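Local atomic coordinates of NTF2 fold protein loop-helix-loop design NT-9 (Synthetic construct, PDB entry 6W90), a protein that adopts a computationally designed NTF2-like fold, has no known natural function, and holds a two-tailed phospholipid in its interior pocket in the crystal. Residues A[7-12]-A[83-88]; A[15-20]-A[71-76]; A[38-43]-A[52-57]. All blocks are in the same frame, centred on the assembly; numbering follows the deposited sequence.

Contact 1. Residues A[7-12]-A[83-88]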
loop_
_atom_site.group_PDB
_atom_site.type_symbol
_atom_site.label_atom_id
_atom_site.label_comp_id
_atom_site.label_asym_id
_atom_site.label_seq_id
_atom_site.Cartn_x
_atom_site.Cartn_y
_atom_site.Cartn_z
ATOM N N GLU A 7 -12.455 6.310 10.374
ATOM C CA GLU A 7 -13.082 4.996 10.496
ATOM C C GLU A 7 -13.403 4.397 9.131
ATOM O O GLU A 7 -13.209 3.191 8.912
ATOM C CB GLU A 7 -14.322 5.144 11.376
ATOM C CG GLU A 7 -14.053 5.723 12.826
ATOM C CD GLU A 7 -13.565 7.212 12.961
ATOM O OE1 GLU A 7 -13.927 8.094 12.152
ATOM O OE2 GLU A 7 -12.822 7.503 13.935
ATOM N N GLU A 8 -13.882 5.222 8.201
ATOM C CA GLU A 8 -14.149 4.759 6.845
ATOM C C GLU A 8 -12.861 4.323 6.157
ATOM O O GLU A 8 -12.834 3.285 5.496
ATOM C CB GLU A 8 -14.868 5.860 6.054
ATOM C CG GLU A 8 -16.302 6.150 6.575
ATOM C CD GLU A 8 -16.944 7.414 6.003
ATOM O OE1 GLU A 8 -16.216 8.341 5.577
ATOM O OE2 GLU A 8 -18.194 7.481 5.992
ATOM N N ILE A 9 -11.784 5.101 6.304
ATOM C CA ILE A 9 -10.493 4.689 5.732
ATOM C C ILE A 9 -10.047 3.358 6.332
ATOM O O ILE A 9 -9.563 2.464 5.624
ATOM C CB ILE A 9 -9.417 5.771 5.951
ATOM C CG1 ILE A 9 -9.707 7.029 5.112
ATOM C CG2 ILE A 9 -8.007 5.201 5.654
ATOM C CD1 ILE A 9 -9.649 6.789 3.576
ATOM N N ARG A 10 -10.116 3.240 7.656
ATOM C CA ARG A 10 -9.694 2.000 8.285
ATOM C C ARG A 10 -10.441 0.811 7.702
ATOM O O ARG A 10 -9.834 -0.229 7.405
ATOM C CB ARG A 10 -9.910 2.087 9.781
ATOM C CG ARG A 10 -9.340 0.945 10.514
ATOM C CD ARG A 10 -9.489 1.144 12.020
ATOM N NE ARG A 10 -8.605 2.185 12.554
ATOM C CZ ARG A 10 -7.401 1.956 13.079
ATOM N NH1 ARG A 10 -6.928 0.718 13.131
ATOM N NH2 ARG A 10 -6.674 2.964 13.549
ATOM N N LYS A 11 -11.755 0.957 7.485
ATOM C CA LYS A 11 -12.542 -0.128 6.892
ATOM C C LYS A 11 -12.041 -0.497 5.494
ATOM O O LYS A 11 -11.999 -1.690 5.136
ATOM C CB LYS A 11 -14.034 0.237 6.837
ATOM C CG LYS A 11 -14.767 0.060 8.156
ATOM C CD LYS A 11 -16.263 0.458 8.065
ATOM C CE LYS A 11 -17.073 -0.360 7.030
ATOM N NZ LYS A 11 -18.527 0.067 6.866
ATOM N N VAL A 12 -11.685 0.495 4.674
ATOM C CA VAL A 12 -11.212 0.184 3.328
ATOM C C VAL A 12 -9.880 -0.534 3.397
ATOM O O VAL A 12 -9.663 -1.540 2.699
ATOM C CB VAL A 12 -11.115 1.450 2.461
ATOM C CG1 VAL A 12 -10.425 1.133 1.114
ATOM C CG2 VAL A 12 -12.509 2.001 2.287
ATOM N N VAL A 83 -4.374 11.474 3.430
ATOM C CA VAL A 83 -4.559 10.399 4.394
ATOM C C VAL A 83 -3.204 9.845 4.778
ATOM O O VAL A 83 -2.364 9.635 3.903
ATOM C CB VAL A 83 -5.416 9.273 3.792
ATOM C CG1 VAL A 83 -5.591 8.110 4.825
ATOM C CG2 VAL A 83 -6.742 9.822 3.278
ATOM N N ARG A 84 -3.017 9.562 6.060
ATOM C CA ARG A 84 -1.839 8.849 6.539
ATOM C C ARG A 84 -2.276 7.538 7.174
ATOM O O ARG A 84 -3.206 7.535 7.985
ATOM C CB ARG A 84 -1.061 9.668 7.558
ATOM C CG ARG A 84 0.235 8.962 7.943
ATOM C CD ARG A 84 1.094 9.824 8.844
ATOM N NE ARG A 84 1.405 11.060 8.135
ATOM C CZ ARG A 84 2.506 11.264 7.420
ATOM N NH1 ARG A 84 3.460 10.343 7.347
ATOM N NH2 ARG A 84 2.678 12.432 6.826
ATOM N N VAL A 85 -1.613 6.439 6.805
ATOM C CA VAL A 85 -1.913 5.112 7.335
ATOM C C VAL A 85 -0.616 4.470 7.806
ATOM O O VAL A 85 0.363 4.464 7.068
ATOM C CB VAL A 85 -2.579 4.239 6.265
ATOM C CG1 VAL A 85 -2.848 2.815 6.772
ATOM C CG2 VAL A 85 -3.889 4.885 5.871
ATOM N N GLU A 86 -0.608 3.934 9.027
ATOM C CA GLU A 86 0.509 3.120 9.500
ATOM C C GLU A 86 0.013 1.724 9.820
ATOM O O GLU A 86 -0.993 1.559 10.526
ATOM C CB GLU A 86 1.167 3.698 10.736
ATOM C CG GLU A 86 1.847 5.002 10.543
ATOM C CD GLU A 86 2.483 5.481 11.853
ATOM O OE1 GLU A 86 2.875 6.666 11.914
ATOM O OE2 GLU A 86 2.574 4.677 12.816
ATOM N N ILE A 87 0.692 0.736 9.260
ATOM C CA ILE A 87 0.357 -0.661 9.446
ATOM C C ILE A 87 1.560 -1.349 10.060
ATOM O O ILE A 87 2.689 -1.156 9.609
ATOM C CB ILE A 87 -0.034 -1.331 8.122
ATOM C CG1 ILE A 87 -1.322 -0.703 7.588
ATOM C CG2 ILE A 87 -0.286 -2.797 8.383
ATOM C CD1 ILE A 87 -1.636 -1.107 6.198
ATOM N N GLU A 88 1.331 -2.114 11.103
ATOM C CA GLU A 88 2.394 -2.868 11.745
ATOM C C GLU A 88 2.307 -4.317 11.297
ATOM O O GLU A 88 1.225 -4.904 11.256
ATOM C CB GLU A 88 2.239 -2.691 13.238
ATOM C CG GLU A 88 3.194 -3.353 14.111
ATOM C CD GLU A 88 2.815 -2.995 15.524
ATOM O OE1 GLU A 88 3.046 -1.813 15.867
ATOM O OE2 GLU A 88 2.222 -3.853 16.232
#
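Ile-9 meets Val-83 tip to tip, its CG2 methyl standing 3.9 Å from Val-83 CG1. The same methyl lies 4.1 Å from Val-85 CG2, but this second valine slants past the isoleucine instead of facing it head-on. One branch of the helix residue thus bears on two strand residues two positions apart, which point to the same face of the sheet. In Ile-9 a chi1 of -69° places CG1 beside the backbone N and leaves CG2 anti to it, carried out from the helix toward the strand. Ile-9 is modelled in two conformers, and these details hold for the one given. Val-83 turns CG1 to the isoleucine, whereas Val-85 uses CG2. The backbones stay 8.3 Å apart between Ile-9 CA and Val-83 CA, a gap bridged by the isoleucine and valine side chains.

Farther out, Met-4 and Val-76 also touch Ile-9, and Arg-10 NH1 donates a hydrogen bond to Ile-73 O, tying helix 6-22 to the edge strand 70-79. Backbone bonds to Val-102 and Ile-100 fix Val-83 and Val-85 within the sheet. On its other face Arg-84 forms salt bridges with Glu-99 and Glu-101. Ile-9 belongs to the lipid pocket, and the side chain of Val-85 comes within about 4 Å of the bound phospholipid. Being wholly apolar, this helix-on-sheet packing of an NTF2-like fold is consistent with a pocket wall that can lie beside an acyl tail.

Contact 2. Residues A[15-20]-A[71-76]; sequences EYIRLL and VEIRKV
Ile-17 presents two methyls to Val-71: Val-71 CG1 lies 4.1 Å from Ile-17 CD1 and 4.2 Å from Ile-17 CG2, the two side chains crossing at a slant. Two residues earlier, on a side of the helix turned from the strand, Glu-15 receives Arg-18 side-on. Arg-18 NE reaches Glu-15 OE1 at 3.0 Å, nearly straight at 175°, and Arg-18 NH2 reaches Glu-15 OE2 at 3.1 Å; this salt bridge sets the carboxylate at the guanidinium edge, so the paired bonds hold the two flat groups in a fixed relation. Tyr-16 packs instead on helix 24-35, at Ala-30, Lys-34 and Leu-35.

At Ile-17 an extended chi2 of 167° carries CD1 away from the helix, far enough to approach Ile-73 CG1 at 4.4 Å as well. Here the first helix of the NTF2-like fold lies over the sheet at its edge strand 70-79. Just past Ile-73 the strand has a classic beta bulge, two residues, Arg-74 and Lys-75, set against the single Glu-86 of strand 82-91. Val-71 also leans on Ile-87 of that neighbouring strand, while Ile-73 packs against Val-13, one turn back along the helix from Ile-17. Leu-20 turns to Phe-27 and, like Ile-17, touches the bound phospholipid.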
loop_
_atom_site.group_PDB
_atom_site.type_symbol
_atom_site.label_atom_id
_atom_site.label_comp_id
_atom_site.label_asym_id
_atom_site.label_seq_id
_atom_site.Cartn_x
_atom_site.Cartn_y
_atom_site.Cartn_z
ATOM N N GLU A 15 -10.233 -4.115 4.414
ATOM C CA GLU A 15 -10.763 -4.976 3.372
ATOM C C GLU A 15 -9.689 -5.339 2.358
ATOM O O GLU A 15 -9.643 -6.468 1.870
ATOM C CB GLU A 15 -11.952 -4.303 2.696
ATOM C CG GLU A 15 -12.605 -5.202 1.576
ATOM C CD GLU A 15 -13.042 -6.654 2.001
ATOM O OE1 GLU A 15 -13.112 -7.007 3.216
ATOM O OE2 GLU A 15 -13.340 -7.468 1.077
ATOM N N TYR A 16 -8.830 -4.389 1.991
ATOM C CA TYR A 16 -7.790 -4.722 1.032
ATOM C C TYR A 16 -6.772 -5.660 1.646
ATOM O O TYR A 16 -6.274 -6.570 0.971
ATOM C CB TYR A 16 -7.142 -3.436 0.488
ATOM C CG TYR A 16 -7.961 -2.886 -0.651
ATOM C CD1 TYR A 16 -7.771 -3.319 -1.951
ATOM C CD2 TYR A 16 -8.965 -1.972 -0.424
ATOM C CE1 TYR A 16 -8.560 -2.851 -2.993
ATOM C CE2 TYR A 16 -9.751 -1.497 -1.471
ATOM C CZ TYR A 16 -9.540 -1.949 -2.741
ATOM O OH TYR A 16 -10.347 -1.487 -3.759
ATOM N N ILE A 17 -6.447 -5.465 2.919
ATOM C CA ILE A 17 -5.576 -6.438 3.572
ATOM C C ILE A 17 -6.220 -7.813 3.562
ATOM O O ILE A 17 -5.557 -8.826 3.300
ATOM C CB ILE A 17 -5.228 -6.004 5.003
ATOM C CG1 ILE A 17 -4.417 -4.725 4.959
ATOM C CG2 ILE A 17 -4.525 -7.180 5.694
ATOM C CD1 ILE A 17 -4.325 -4.118 6.325
ATOM N N ARG A 18 -7.519 -7.875 3.842
ATOM C CA ARG A 18 -8.191 -9.167 3.870
ATOM C C ARG A 18 -8.138 -9.833 2.511
ATOM O O ARG A 18 -7.902 -11.037 2.408
ATOM C CB ARG A 18 -9.636 -9.013 4.300
ATOM C CG ARG A 18 -10.326 -10.376 4.454
ATOM C CD ARG A 18 -11.787 -10.201 4.987
ATOM N NE ARG A 18 -12.630 -9.875 3.848
ATOM C CZ ARG A 18 -13.145 -10.786 3.027
ATOM N NH1 ARG A 18 -12.971 -12.085 3.275
ATOM N NH2 ARG A 18 -13.839 -10.403 1.964
ATOM N N LEU A 19 -8.355 -9.069 1.449
ATOM C CA LEU A 19 -8.310 -9.645 0.112
ATOM C C LEU A 19 -6.931 -10.191 -0.204
ATOM O O LEU A 19 -6.781 -11.216 -0.880
ATOM C CB LEU A 19 -8.672 -8.597 -0.930
ATOM C CG LEU A 19 -10.146 -8.253 -0.913
ATOM C CD1 LEU A 19 -10.380 -7.118 -1.932
ATOM C CD2 LEU A 19 -11.068 -9.411 -1.217
ATOM N N LEU A 20 -5.912 -9.471 0.219
ATOM C CA LEU A 20 -4.551 -9.904 -0.021
ATOM C C LEU A 20 -4.326 -11.302 0.529
ATOM O O LEU A 20 -3.656 -12.122 -0.113
ATOM C CB LEU A 20 -3.609 -8.881 0.598
ATOM C CG LEU A 20 -2.118 -9.070 0.355
ATOM C CD1 LEU A 20 -1.807 -8.930 -1.087
ATOM C CD2 LEU A 20 -1.388 -8.036 1.207
ATOM N N VAL A 71 -0.828 -8.616 11.115
ATOM C CA VAL A 71 -0.895 -7.359 10.385
ATOM C C VAL A 71 -1.975 -6.541 11.080
ATOM O O VAL A 71 -3.096 -7.026 11.254
ATOM C CB VAL A 71 -1.202 -7.578 8.890
ATOM C CG1 VAL A 71 -1.363 -6.251 8.240
ATOM C CG2 VAL A 71 -0.141 -8.403 8.269
ATOM N N GLU A 72 -1.639 -5.321 11.505
ATOM C CA GLU A 72 -2.597 -4.484 12.212
ATOM C C GLU A 72 -2.422 -3.027 11.802
ATOM O O GLU A 72 -1.295 -2.538 11.735
ATOM C CB GLU A 72 -2.414 -4.550 13.738
ATOM C CG GLU A 72 -2.320 -5.921 14.357
ATOM C CD GLU A 72 -2.110 -5.842 15.859
ATOM O OE1 GLU A 72 -2.740 -4.968 16.497
ATOM O OE2 GLU A 72 -1.302 -6.639 16.389
ATOM N N ILE A 73 -3.534 -2.317 11.628
ATOM C CA ILE A 73 -3.506 -0.883 11.387
ATOM C C ILE A 73 -3.295 -0.188 12.720
ATOM O O ILE A 73 -4.110 -0.340 13.640
ATOM C CB ILE A 73 -4.807 -0.407 10.736
ATOM C CG1 ILE A 73 -5.029 -1.092 9.399
ATOM C CG2 ILE A 73 -4.729 1.087 10.571
ATOM C CD1 ILE A 73 -6.393 -0.791 8.820
ATOM N N ARG A 74 -2.231 0.600 12.819
ATOM C CA ARG A 74 -1.914 1.280 14.060
ATOM C C ARG A 74 -2.285 2.749 14.082
ATOM O O ARG A 74 -2.388 3.323 15.177
ATOM C CB ARG A 74 -0.412 1.205 14.368
ATOM C CG ARG A 74 0.124 -0.175 14.764
ATOM C CD ARG A 74 -0.430 -0.732 16.074
ATOM N NE ARG A 74 -0.159 0.166 17.196
ATOM C CZ ARG A 74 0.936 0.136 17.952
ATOM N NH1 ARG A 74 1.885 -0.762 17.728
ATOM N NH2 ARG A 74 1.079 1.010 18.941
ATOM N N LYS A 75 -2.433 3.371 12.914
ATOM C CA LYS A 75 -2.760 4.789 12.833
ATOM C C LYS A 75 -3.478 5.062 11.521
ATOM O O LYS A 75 -3.041 4.618 10.462
ATOM C CB LYS A 75 -1.481 5.633 12.935
ATOM C CG LYS A 75 -1.638 7.125 12.770
ATOM C CD LYS A 75 -0.365 7.815 13.262
ATOM C CE LYS A 75 0.234 8.718 12.215
ATOM N NZ LYS A 75 -0.434 10.066 12.213
ATOM N N VAL A 76 -4.574 5.811 11.597
ATOM C CA VAL A 76 -5.143 6.467 10.424
ATOM C C VAL A 76 -5.380 7.923 10.797
ATOM O O VAL A 76 -5.995 8.204 11.827
ATOM C CB VAL A 76 -6.452 5.814 9.937
ATOM C CG1 VAL A 76 -7.018 6.608 8.736
ATOM C CG2 VAL A 76 -6.258 4.343 9.553
#

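Contact 3. Residues A[38-43]-A[52-57]. With 3PE (1,2-Distearoyl-sn-glycerophosphoethanolamine), chain B.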
loop_
_atom_site.group_PDB
_atom_site.type_symbol
_atom_site.label_atom_id
_atom_site.label_comp_id
_atom_site.label_asym_id
_atom_site.label_seq_id
_atom_site.Cartn_x
_atom_site.Cartn_y
_atom_site.Cartn_z
ATOM N N PRO A 38 -6.118 5.875 -12.398
ATOM C CA PRO A 38 -5.288 5.651 -13.590
ATOM C C PRO A 38 -3.934 6.347 -13.545
ATOM O O PRO A 38 -2.938 5.782 -14.009
ATOM C CB PRO A 38 -6.165 6.210 -14.722
ATOM C CG PRO A 38 -7.536 6.137 -14.219
ATOM C CD PRO A 38 -7.486 6.313 -12.734
ATOM N N ASP A 39 -3.866 7.562 -13.002
ATOM C CA ASP A 39 -2.642 8.348 -12.976
ATOM C C ASP A 39 -1.843 8.142 -11.705
ATOM O O ASP A 39 -1.042 9.014 -11.341
ATOM C CB ASP A 39 -2.960 9.844 -13.127
ATOM C CG ASP A 39 -3.789 10.417 -11.953
ATOM O OD1 ASP A 39 -4.438 9.644 -11.227
ATOM O OD2 ASP A 39 -3.816 11.657 -11.759
ATOM N N VAL A 40 -2.086 7.043 -10.983
ATOM C CA VAL A 40 -1.484 6.903 -9.668
ATOM C C VAL A 40 0.037 6.965 -9.781
ATOM O O VAL A 40 0.647 6.409 -10.706
ATOM C CB VAL A 40 -1.939 5.600 -8.986
ATOM C CG1 VAL A 40 -1.424 4.388 -9.708
ATOM C CG2 VAL A 40 -1.490 5.644 -7.509
ATOM N N ARG A 41 0.661 7.628 -8.828
ATOM C CA ARG A 41 2.112 7.620 -8.665
ATOM C C ARG A 41 2.410 7.086 -7.271
ATOM O O ARG A 41 1.866 7.605 -6.296
ATOM C CB ARG A 41 2.704 9.033 -8.800
ATOM C CG ARG A 41 2.747 9.592 -10.201
ATOM C CD ARG A 41 3.351 11.015 -10.255
ATOM N NE ARG A 41 4.701 11.125 -9.682
ATOM C CZ ARG A 41 5.850 11.077 -10.367
ATOM N NH1 ARG A 41 5.860 10.906 -11.686
ATOM N NH2 ARG A 41 7.008 11.192 -9.719
ATOM N N ILE A 42 3.291 6.091 -7.164
ATOM C CA ILE A 42 3.639 5.456 -5.888
ATOM C C ILE A 42 5.128 5.703 -5.707
ATOM O O ILE A 42 5.953 5.129 -6.428
ATOM C CB ILE A 42 3.309 3.962 -5.887
ATOM C CG1 ILE A 42 1.815 3.792 -6.190
ATOM C CG2 ILE A 42 3.792 3.326 -4.650
ATOM C CD1 ILE A 42 1.422 2.338 -6.394
ATOM N N GLU A 43 5.469 6.600 -4.814
ATOM C CA GLU A 43 6.831 7.080 -4.625
ATOM C C GLU A 43 7.399 6.383 -3.399
ATOM O O GLU A 43 7.097 6.767 -2.275
ATOM C CB GLU A 43 6.804 8.601 -4.469
ATOM C CG GLU A 43 6.253 9.303 -5.723
ATOM C CD GLU A 43 5.943 10.761 -5.536
ATOM O OE1 GLU A 43 6.024 11.228 -4.385
ATOM O OE2 GLU A 43 5.628 11.435 -6.547
ATOM N N ARG A 52 2.455 1.510 -15.200
ATOM C CA ARG A 52 3.317 0.626 -15.964
ATOM C C ARG A 52 3.873 -0.506 -15.116
ATOM O O ARG A 52 4.215 -1.562 -15.655
ATOM C CB ARG A 52 4.469 1.427 -16.573
ATOM C CG ARG A 52 4.010 2.428 -17.600
ATOM C CD ARG A 52 5.103 3.401 -17.984
ATOM N NE ARG A 52 5.430 4.355 -16.931
ATOM C CZ ARG A 52 6.317 5.325 -17.081
ATOM N NH1 ARG A 52 6.951 5.433 -18.241
ATOM N NH2 ARG A 52 6.563 6.168 -16.073
ATOM N N ASN A 53 3.999 -0.294 -13.799
ATOM C CA ASN A 53 4.544 -1.279 -12.876
ATOM C C ASN A 53 3.511 -2.139 -12.173
ATOM O O ASN A 53 3.902 -3.067 -11.468
ATOM C CB ASN A 53 5.330 -0.593 -11.741
ATOM C CG ASN A 53 6.383 0.371 -12.244
ATOM O OD1 ASN A 53 6.098 1.514 -12.518
ATOM N ND2 ASN A 53 7.612 -0.094 -12.342
ATOM N N LEU A 54 2.227 -1.805 -12.255
ATOM C CA LEU A 54 1.288 -2.311 -11.253
ATOM C C LEU A 54 1.074 -3.820 -11.328
ATOM O O LEU A 54 0.878 -4.464 -10.293
ATOM C CB LEU A 54 -0.060 -1.601 -11.374
ATOM C CG LEU A 54 -0.171 -0.310 -10.558
ATOM C CD1 LEU A 54 -1.558 0.282 -10.845
ATOM C CD2 LEU A 54 0.036 -0.553 -9.095
ATOM N N ASP A 55 1.046 -4.415 -12.515
ATOM C CA ASP A 55 0.730 -5.841 -12.555
ATOM C C ASP A 55 1.762 -6.622 -11.756
ATOM O O ASP A 55 1.420 -7.468 -10.918
ATOM C CB ASP A 55 0.661 -6.346 -13.994
ATOM C CG ASP A 55 -0.617 -5.927 -14.708
ATOM O OD1 ASP A 55 -1.637 -5.654 -14.027
ATOM O OD2 ASP A 55 -0.595 -5.884 -15.963
ATOM N N ARG A 56 3.037 -6.332 -11.975
ATOM C CA ARG A 56 4.074 -7.091 -11.295
ATOM C C ARG A 56 4.273 -6.608 -9.864
ATOM O O ARG A 56 4.634 -7.402 -8.989
ATOM C CB ARG A 56 5.377 -6.998 -12.085
ATOM C CG ARG A 56 5.391 -7.763 -13.408
ATOM C CD ARG A 56 6.767 -7.671 -14.035
ATOM N NE ARG A 56 6.843 -8.267 -15.367
ATOM C CZ ARG A 56 7.087 -9.550 -15.611
ATOM N NH1 ARG A 56 7.256 -10.410 -14.611
ATOM N NH2 ARG A 56 7.150 -9.962 -16.873
ATOM N N PHE A 57 4.011 -5.326 -9.609
ATOM C CA PHE A 57 4.114 -4.792 -8.251
ATOM C C PHE A 57 3.064 -5.416 -7.350
ATOM O O PHE A 57 3.364 -5.838 -6.227
ATOM C CB PHE A 57 3.951 -3.269 -8.330
ATOM C CG PHE A 57 4.117 -2.535 -7.030
ATOM C CD1 PHE A 57 3.054 -2.382 -6.153
ATOM C CD2 PHE A 57 5.316 -1.945 -6.714
ATOM C CE1 PHE A 57 3.200 -1.680 -4.975
ATOM C CE2 PHE A 57 5.466 -1.251 -5.521
ATOM C CZ PHE A 57 4.407 -1.120 -4.664
HETATM P P 3PE B . 10.738 -1.044 8.910
HETATM N N 3PE B . 11.293 3.153 7.791
HETATM O O11 3PE B . 9.759 -1.471 7.655
HETATM O O12 3PE B . 9.995 -1.190 10.211
HETATM O O13 3PE B . 11.090 0.574 8.765
HETATM O O14 3PE B . 12.070 -1.794 8.902
HETATM C C11 3PE B . 10.092 1.517 9.064
HETATM C C12 3PE B . 10.701 2.913 9.092
HETATM C C1 3PE B . 10.318 -1.451 6.370
HETATM C C2 3PE B . 9.356 -2.058 5.338
HETATM C C3 3PE B . 7.964 -1.521 5.683
HETATM O O31 3PE B . 7.065 -1.719 4.632
HETATM O O32 3PE B . 7.206 -3.916 5.059
HETATM C C31 3PE B . 6.779 -3.063 4.366
HETATM C C32 3PE B . 5.910 -3.411 3.163
HETATM C C33 3PE B . 5.342 -4.827 3.215
HETATM C C34 3PE B . 3.966 -4.755 2.555
HETATM C C35 3PE B . 3.448 -6.126 2.139
HETATM C C36 3PE B . 2.211 -6.464 2.978
HETATM C C37 3PE B . 0.957 -5.732 2.481
HETATM C C38 3PE B . 0.818 -4.314 3.047
HETATM C C39 3PE B . -0.651 -3.908 3.239
HETATM C C3A 3PE B . -1.382 -3.719 1.904
HETATM C C3B 3PE B . -2.715 -2.982 2.075
HETATM C C3C 3PE B . -2.576 -1.524 1.633
HETATM C C3D 3PE B . -3.939 -0.845 1.492
HETATM C C3E 3PE B . -3.728 0.654 1.252
HETATM C C3F 3PE B . -5.010 1.440 1.554
HETATM C C3G 3PE B . -4.774 2.947 1.387
HETATM C C3H 3PE B . -5.705 3.814 2.247
HETATM C C3I 3PE B . -7.113 3.961 1.660
HETATM O O21 3PE B . 9.759 -1.653 4.060
HETATM O O22 3PE B . 10.143 -3.769 3.322
HETATM C C21 3PE B . 10.210 -2.597 3.108
HETATM C C22 3PE B . 10.797 -2.065 1.785
HETATM C C23 3PE B . 9.916 -2.371 0.564
HETATM C C24 3PE B . 8.663 -1.491 0.493
HETATM C C25 3PE B . 7.715 -1.914 -0.642
HETATM C C26 3PE B . 6.327 -1.357 -0.315
HETATM C C27 3PE B . 5.234 -1.859 -1.261
HETATM C C28 3PE B . 3.854 -1.347 -0.816
HETATM C C29 3PE B . 3.495 0.079 -1.279
HETATM C C2A 3PE B . 2.000 0.387 -1.063
HETATM C C2B 3PE B . 1.158 0.264 -2.333
HETATM C C2C 3PE B . -0.332 0.137 -1.997
HETATM C C2D 3PE B . -1.009 -0.706 -3.076
HETATM C C2E 3PE B . -2.526 -0.722 -2.941
HETATM C C2F 3PE B . -2.972 -1.802 -1.959
#
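Leu-54 spreads its two methyls toward the strand, one to each of two residues on the same face: Leu-54 CD2 lies 4.2 Å from Ile-42 CD1, and Leu-54 CD1 lies 4.3 Å from Val-40 CG1. Ile-42 and Leu-54 cross at about a right angle, so the isoleucine tip lies athwart the leucine fork. One helical turn on, Phe-57 brings its CZ to 4.5 Å from Ile-42 CG2, which approaches the ring obliquely. Ile-42 therefore points into the hollow between the leucine and the phenylalanine, with CD1 going to the first and CG2 to the second.

Strands 40-44 and 47-49 pair antiparallel as a hairpin, and the chain then passes into helix 54-64, which packs back on the first strand of this NTF2-like fold. Phe-49 is backbone hydrogen-bonded to Ile-42, and its ring meets that of Phe-57 with the planes about 55° apart. A chi1 of -176° swings the Phe-57 ring to the side away from its own backbone N, and from there it extends off the helix to the lipid. Phe-57 CZ lies 3.6 Å from C27 of the phospholipid and 3.7 Å from C29, the latter in the ring plane at its edge. Phe-57 CE1 stands 3.9 Å from C2B farther along, so the acyl chain at the glycerol C2 position runs past this end of the ring.

Overall arrangement
Along the chain the contacts are nested: 38-43 with 52-57 lies inside the loop closed by 15-20 with 71-76, which lies inside that closed by 7-12 with 83-88. Contacts 1 and 2 are neighbours, centres about 7 Å apart, sharing helix 6-22 and landing on adjacent strands 82-91 and 70-79, where Glu-88 N and Glu-72 O, 2.7 Å apart, form a probable hydrogen bond. Contact 3 lies across the chain's centre, its centre about 20 Å from each of theirs, at strand 40-44 near the other end of the same mixed sheet. All three contain residues of the lipid pocket, consistent with helices 6-22 and 54-64 facing one lipid-filled interior from opposite sides of the chain's centre.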